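Local coordinates for protein fructokinase (Vibrio cholerae serotype O1, PDB 5EYN) that catalyses the ATP-dependent phosphorylation of fructose as a fructokinase of the PfkB (ribokinase-like) carbohydrate kinase family, at residues 27-32 and 70-75; 49-54 and 59-64. All coordinates share one frame; numbering follows the deposited sequence.

Contact 1: residues 27-32 and 70-75. With FRU (beta-D-fructofuranose), chain B.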
loop_
_atom_site.group_PDB
_atom_site.type_symbol
_atom_site.label_atom_id
_atom_site.label_comp_id
_atom_site.label_asym_id
_atom_site.label_seq_id
_atom_site.Cartn_x
_atom_site.Cartn_y
_atom_site.Cartn_z
ATOM N N ALA A 27 -10.299 -1.649 -8.971
ATOM C CA ALA A 27 -10.561 -2.570 -7.879
ATOM C C ALA A 27 -9.451 -2.357 -6.853
ATOM O O ALA A 27 -8.277 -2.319 -7.205
ATOM C CB ALA A 27 -10.583 -4.002 -8.387
ATOM N N VAL A 28 -9.815 -2.173 -5.591
ATOM C CA VAL A 28 -8.849 -1.783 -4.587
ATOM C C VAL A 28 -9.068 -2.548 -3.311
ATOM O O VAL A 28 -10.169 -3.015 -3.042
ATOM C CB VAL A 28 -8.929 -0.293 -4.253
ATOM C CG1 VAL A 28 -9.184 0.570 -5.496
ATOM C CG2 VAL A 28 -9.928 -0.000 -3.196
ATOM N N VAL A 29 -8.009 -2.666 -2.528
ATOM C CA VAL A 29 -8.155 -3.126 -1.156
ATOM C C VAL A 29 -8.232 -1.917 -0.241
ATOM O O VAL A 29 -7.304 -1.101 -0.182
ATOM C CB VAL A 29 -7.027 -4.099 -0.731
ATOM C CG1 VAL A 29 -7.051 -4.335 0.764
ATOM C CG2 VAL A 29 -7.162 -5.418 -1.481
ATOM N N ASP A 30 -9.372 -1.803 0.442
ATOM C CA ASP A 30 -9.585 -0.788 1.456
ATOM C C ASP A 30 -9.179 -1.370 2.814
ATOM O O ASP A 30 -9.721 -2.387 3.274
ATOM C CB ASP A 30 -11.061 -0.376 1.532
ATOM C CG ASP A 30 -11.536 0.451 0.343
ATOM O OD1 ASP A 30 -10.732 1.190 -0.262
ATOM O OD2 ASP A 30 -12.760 0.403 0.078
ATOM N N LEU A 31 -8.229 -0.720 3.461
ATOM C CA LEU A 31 -7.785 -1.097 4.796
ATOM C C LEU A 31 -8.562 -0.243 5.784
ATOM O O LEU A 31 -8.377 0.966 5.865
ATOM C CB LEU A 31 -6.276 -0.860 4.897
ATOM C CG LEU A 31 -5.420 -1.717 3.973
ATOM C CD1 LEU A 31 -3.984 -1.213 3.960
ATOM C CD2 LEU A 31 -5.475 -3.185 4.348
ATOM N N ILE A 32 -9.460 -0.887 6.517
ATOM C CA ILE A 32 -10.426 -0.175 7.336
ATOM C C ILE A 32 -10.163 -0.492 8.802
ATOM O O ILE A 32 -10.187 -1.661 9.195
ATOM C CB ILE A 32 -11.870 -0.547 6.951
ATOM C CG1 ILE A 32 -12.081 -0.198 5.469
ATOM C CG2 ILE A 32 -12.870 0.181 7.843
ATOM C CD1 ILE A 32 -13.518 -0.364 4.987
ATOM N N ASP A 70 -0.347 -9.431 -7.623
ATOM C CA ASP A 70 0.016 -9.419 -6.218
ATOM C C ASP A 70 -1.159 -9.988 -5.444
ATOM O O ASP A 70 -2.239 -10.200 -6.012
ATOM C CB ASP A 70 0.376 -7.999 -5.747
ATOM C CG ASP A 70 -0.618 -6.955 -6.203
ATOM O OD1 ASP A 70 -0.197 -5.994 -6.882
ATOM O OD2 ASP A 70 -1.814 -7.079 -5.880
ATOM N N PRO A 71 -0.954 -10.264 -4.152
ATOM C CA PRO A 71 -2.035 -10.905 -3.399
ATOM C C PRO A 71 -3.309 -10.070 -3.392
ATOM O O PRO A 71 -4.391 -10.630 -3.424
ATOM C CB PRO A 71 -1.435 -11.046 -1.992
ATOM C CG PRO A 71 0.018 -11.207 -2.240
ATOM C CD PRO A 71 0.312 -10.263 -3.393
ATOM N N PHE A 72 -3.193 -8.749 -3.370
ATOM C CA PHE A 72 -4.382 -7.915 -3.332
ATOM C C PHE A 72 -5.157 -8.006 -4.652
ATOM O O PHE A 72 -6.399 -8.050 -4.664
ATOM C CB PHE A 72 -4.037 -6.466 -3.009
ATOM C CG PHE A 72 -3.722 -6.219 -1.556
ATOM C CD1 PHE A 72 -3.728 -7.246 -0.616
ATOM C CD2 PHE A 72 -3.440 -4.942 -1.132
ATOM C CE1 PHE A 72 -3.444 -6.983 0.709
ATOM C CE2 PHE A 72 -3.150 -4.679 0.188
ATOM C CZ PHE A 72 -3.146 -5.700 1.108
ATOM N N GLY A 73 -4.435 -8.070 -5.765
ATOM C CA GLY A 73 -5.086 -8.195 -7.051
ATOM C C GLY A 73 -5.791 -9.526 -7.178
ATOM O O GLY A 73 -6.905 -9.600 -7.703
ATOM N N ARG A 74 -5.144 -10.579 -6.688
ATOM C CA ARG A 74 -5.749 -11.901 -6.731
ATOM C C ARG A 74 -6.951 -11.955 -5.793
ATOM O O ARG A 74 -7.937 -12.621 -6.090
ATOM C CB ARG A 74 -4.730 -12.977 -6.385
ATOM C CG ARG A 74 -3.718 -13.175 -7.492
ATOM C CD ARG A 74 -2.821 -14.365 -7.233
ATOM N NE ARG A 74 -1.780 -14.049 -6.266
ATOM C CZ ARG A 74 -0.637 -13.431 -6.564
ATOM N NH1 ARG A 74 -0.378 -13.053 -7.812
ATOM N NH2 ARG A 74 0.250 -13.185 -5.612
ATOM N N PHE A 75 -6.873 -11.246 -4.671
ATOM C CA PHE A 75 -7.996 -11.161 -3.744
ATOM C C PHE A 75 -9.180 -10.467 -4.409
ATOM O O PHE A 75 -10.320 -10.865 -4.217
ATOM C CB PHE A 75 -7.559 -10.413 -2.492
ATOM C CG PHE A 75 -8.670 -10.097 -1.531
ATOM C CD1 PHE A 75 -9.294 -11.095 -0.804
ATOM C CD2 PHE A 75 -9.066 -8.789 -1.334
ATOM C CE1 PHE A 75 -10.294 -10.783 0.094
ATOM C CE2 PHE A 75 -10.056 -8.475 -0.425
ATOM C CZ PHE A 75 -10.673 -9.477 0.281
HETATM C C1 FRU B . -11.738 4.547 -4.775
HETATM C C2 FRU B . -12.458 4.424 -3.439
HETATM C C3 FRU B . -12.300 3.118 -2.689
HETATM C C4 FRU B . -13.634 2.867 -2.068
HETATM C C5 FRU B . -14.545 3.556 -3.022
HETATM C C6 FRU B . -15.780 4.145 -2.386
HETATM O O1 FRU B . -12.277 3.678 -5.723
HETATM O O2 FRU B . -11.987 5.467 -2.641
HETATM O O3 FRU B . -11.230 3.255 -1.803
HETATM O O4 FRU B . -13.970 1.524 -1.981
HETATM O O5 FRU B . -13.821 4.578 -3.687
HETATM O O6 FRU B . -16.588 4.799 -3.333
#
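Strand 28-33 and the first turn of helix 71-82 come closest at Val-29 and Phe-72, whose CA atoms are 6.5 Å apart, and the contact between them is apolar. Val-29 carries the strand side of the contact: its CG2 stands over one face of the Phe-72 ring, 4.0 Å from the centroid and 29° off the normal, a CH-pi contact, with Phe-72 CG the nearest ring atom at 3.5 Å. CG1 of Val-29, anti to its own backbone N (chi1 169°), reaches instead to Phe-72 CE2 at 4.0 Å. The same valine's CG2 also meets Phe-75 CD2 obliquely at 3.9 Å. Asp-70 is the N-cap of this helix; its OD2 accepts from Gly-73 N at 2.8 Å, and its OD1 forms a salt bridge with Arg-97. Asp-30 holds fructose with both carboxylate oxygens, OD1 taking the bond from fructose O3 and OD2 that from O4, each at 2.6 Å. Leu-31 meets Leu-31 of the second subunit, and Phe-72 meets Tyr-39 of that subunit. Strand 28-33 runs between strands 38-44 and 99-103 in the small sheet that probably forms the lid over the sugar, as in other ribokinase-like kinases, and helix 71-82 packs against it through Val-29.

Contact 2: residues 49-54 and 59-64. With FRU (beta-D-fructofuranose), chain B.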
loop_
_atom_site.group_PDB
_atom_site.type_symbol
_atom_site.label_atom_id
_atom_site.label_comp_id
_atom_site.label_asym_id
_atom_site.label_seq_id
_atom_site.Cartn_x
_atom_site.Cartn_y
_atom_site.Cartn_z
ATOM N N ASN A 49 -17.242 -2.083 -6.527
ATOM C CA ASN A 49 -18.363 -2.007 -5.601
ATOM C C ASN A 49 -19.666 -1.988 -6.359
ATOM O O ASN A 49 -20.619 -2.693 -6.008
ATOM C CB ASN A 49 -18.255 -0.737 -4.750
ATOM C CG ASN A 49 -17.037 -0.718 -3.852
ATOM O OD1 ASN A 49 -16.484 -1.752 -3.496
ATOM N ND2 ASN A 49 -16.635 0.478 -3.456
ATOM N N VAL A 50 -19.746 -1.175 -7.410
ATOM C CA VAL A 50 -20.956 -1.117 -8.216
ATOM C C VAL A 50 -21.255 -2.470 -8.870
ATOM O O VAL A 50 -22.410 -2.930 -8.903
ATOM C CB VAL A 50 -20.868 -0.005 -9.276
ATOM C CG1 VAL A 50 -22.107 -0.015 -10.139
ATOM C CG2 VAL A 50 -20.718 1.364 -8.605
ATOM N N ALA A 51 -20.213 -3.099 -9.400
ATOM C CA ALA A 51 -20.372 -4.394 -10.047
ATOM C C ALA A 51 -20.980 -5.393 -9.075
ATOM O O ALA A 51 -21.902 -6.125 -9.416
ATOM C CB ALA A 51 -19.040 -4.912 -10.561
ATOM N N VAL A 52 -20.449 -5.441 -7.860
ATOM C CA VAL A 52 -20.911 -6.394 -6.880
ATOM C C VAL A 52 -22.331 -6.025 -6.446
ATOM O O VAL A 52 -23.151 -6.913 -6.239
ATOM C CB VAL A 52 -19.939 -6.460 -5.701
ATOM C CG1 VAL A 52 -20.506 -7.270 -4.551
ATOM C CG2 VAL A 52 -18.620 -7.080 -6.153
ATOM N N ALA A 53 -22.632 -4.735 -6.311
ATOM C CA ALA A 53 -23.971 -4.329 -5.912
ATOM C C ALA A 53 -24.984 -4.841 -6.913
ATOM O O ALA A 53 -26.043 -5.340 -6.534
ATOM C CB ALA A 53 -24.077 -2.843 -5.815
ATOM N N ILE A 54 -24.678 -4.682 -8.198
ATOM C CA ILE A 54 -25.575 -5.143 -9.248
ATOM C C ILE A 54 -25.748 -6.664 -9.189
ATOM O O ILE A 54 -26.863 -7.179 -9.254
ATOM C CB ILE A 54 -25.059 -4.691 -10.621
ATOM C CG1 ILE A 54 -25.206 -3.175 -10.739
ATOM C CG2 ILE A 54 -25.821 -5.384 -11.718
ATOM C CD1 ILE A 54 -24.455 -2.567 -11.915
ATOM N N GLY A 59 -28.435 -8.972 -10.931
ATOM C CA GLY A 59 -28.187 -8.389 -12.227
ATOM C C GLY A 59 -26.969 -8.974 -12.907
ATOM O O GLY A 59 -26.239 -9.793 -12.352
ATOM N N ARG A 60 -26.752 -8.516 -14.126
ATOM C CA ARG A 60 -25.691 -8.999 -14.981
ATOM C C ARG A 60 -24.606 -7.945 -15.058
ATOM O O ARG A 60 -24.720 -6.991 -15.810
ATOM C CB ARG A 60 -26.266 -9.243 -16.373
ATOM C CG ARG A 60 -25.360 -9.958 -17.325
ATOM C CD ARG A 60 -26.028 -9.975 -18.675
ATOM N NE ARG A 60 -25.482 -10.966 -19.585
ATOM C CZ ARG A 60 -25.929 -11.140 -20.821
ATOM N NH1 ARG A 60 -25.394 -12.068 -21.604
ATOM N NH2 ARG A 60 -26.923 -10.387 -21.277
ATOM N N SER A 61 -23.554 -8.111 -14.278
ATOM C CA SER A 61 -22.470 -7.144 -14.285
ATOM C C SER A 61 -21.166 -7.824 -14.698
ATOM O O SER A 61 -20.964 -9.020 -14.491
ATOM C CB SER A 61 -22.350 -6.445 -12.927
ATOM O OG SER A 61 -21.942 -7.350 -11.942
ATOM N N ALA A 62 -20.291 -7.038 -15.309
ATOM C CA ALA A 62 -19.021 -7.531 -15.826
ATOM C C ALA A 62 -18.012 -6.430 -15.630
ATOM O O ALA A 62 -18.351 -5.271 -15.796
ATOM C CB ALA A 62 -19.146 -7.885 -17.301
ATOM N N PHE A 63 -16.784 -6.790 -15.284
ATOM C CA PHE A 63 -15.753 -5.814 -14.962
ATOM C C PHE A 63 -14.603 -5.963 -15.931
ATOM O O PHE A 63 -14.182 -7.081 -16.213
ATOM C CB PHE A 63 -15.244 -6.066 -13.545
ATOM C CG PHE A 63 -14.311 -5.007 -13.015
ATOM C CD1 PHE A 63 -14.802 -3.994 -12.221
ATOM C CD2 PHE A 63 -12.957 -5.034 -13.291
ATOM C CE1 PHE A 63 -13.976 -3.031 -11.715
ATOM C CE2 PHE A 63 -12.123 -4.059 -12.789
ATOM C CZ PHE A 63 -12.637 -3.062 -11.995
ATOM N N PHE A 64 -14.110 -4.847 -16.463
ATOM C CA PHE A 64 -12.857 -4.867 -17.200
ATOM C C PHE A 64 -11.914 -3.826 -16.654
ATOM O O PHE A 64 -12.310 -2.710 -16.321
ATOM C CB PHE A 64 -13.038 -4.734 -18.732
ATOM C CG PHE A 64 -13.495 -3.376 -19.234
ATOM C CD1 PHE A 64 -12.571 -2.436 -19.691
ATOM C CD2 PHE A 64 -14.842 -3.072 -19.345
ATOM C CE1 PHE A 64 -12.991 -1.211 -20.218
ATOM C CE2 PHE A 64 -15.262 -1.843 -19.864
ATOM C CZ PHE A 64 -14.327 -0.919 -20.306
HETATM C C1 FRU B . -11.738 4.547 -4.775
HETATM C C2 FRU B . -12.458 4.424 -3.439
HETATM C C3 FRU B . -12.300 3.118 -2.689
HETATM C C4 FRU B . -13.634 2.867 -2.068
HETATM C C5 FRU B . -14.545 3.556 -3.022
HETATM C C6 FRU B . -15.780 4.145 -2.386
HETATM O O1 FRU B . -12.277 3.678 -5.723
HETATM O O2 FRU B . -11.987 5.467 -2.641
HETATM O O3 FRU B . -11.230 3.255 -1.803
HETATM O O4 FRU B . -13.970 1.524 -1.981
HETATM O O5 FRU B . -13.821 4.578 -3.687
HETATM O O6 FRU B . -16.588 4.799 -3.333
#
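A tight helix-to-strand connection of the Rossmann-like core joins these segments: helix 46-56 ends, the chain turns, and strand 61-68 sets out along it. Ser-61 OG donates to Ala-51 O at 2.8 Å, approaching that carbonyl from the side, with a C=O...donor angle of 121° and a tilt of 34° from its plane. The serine torsion, chi1 67°, sets OG between its backbone N and carbonyl carbon, where it can reach the helix. Nearer the helix end, Gly-59 N donates to Ile-54 O at 2.9 Å, so two helix carbonyls are gripped by the chain that follows the helix. Ile-54 CG2 packs 3.8 Å from Ser-61 CB and 3.9 Å from Gly-59 CA; the bare CA of Gly-59 lets the backbone come this near. Beyond the contact, Ile-54 also touches Leu-273 of helix 264-278. At the other end of the segment Asn-49 ND2 donates to fructose O4 at 3.2 Å and also bonds Asp-266 OD2, another fructose-binding residue. Such a helix, laid against parallel strands and carrying a substrate-binding side chain, belongs to the alpha/beta core of ribokinase-like sugar kinases.

Overall arrangement
The centres of contacts 1 and 2 lie about 17 Å apart, and fructose touches both, its O4 being shared between them. Along the chain, 27-32 comes first, then 49-54, 59-64 and 70-75, so contact 1 brackets contact 2. Strand 61-68 of the large mixed sheet leads directly into helix 71-82, which packs on strand 28-33 of the separate four-stranded sheet. The two regions meet where Phe-63 CZ lies 4.1 Å from Ala-27 N. Contact 1 thus joins the smaller sheet, which reaches the second subunit, to a helix that follows a strand of the large sheet, while contact 2 belongs to the main alpha/beta core; together they bring residues from both the small sheet and that core to the sugar.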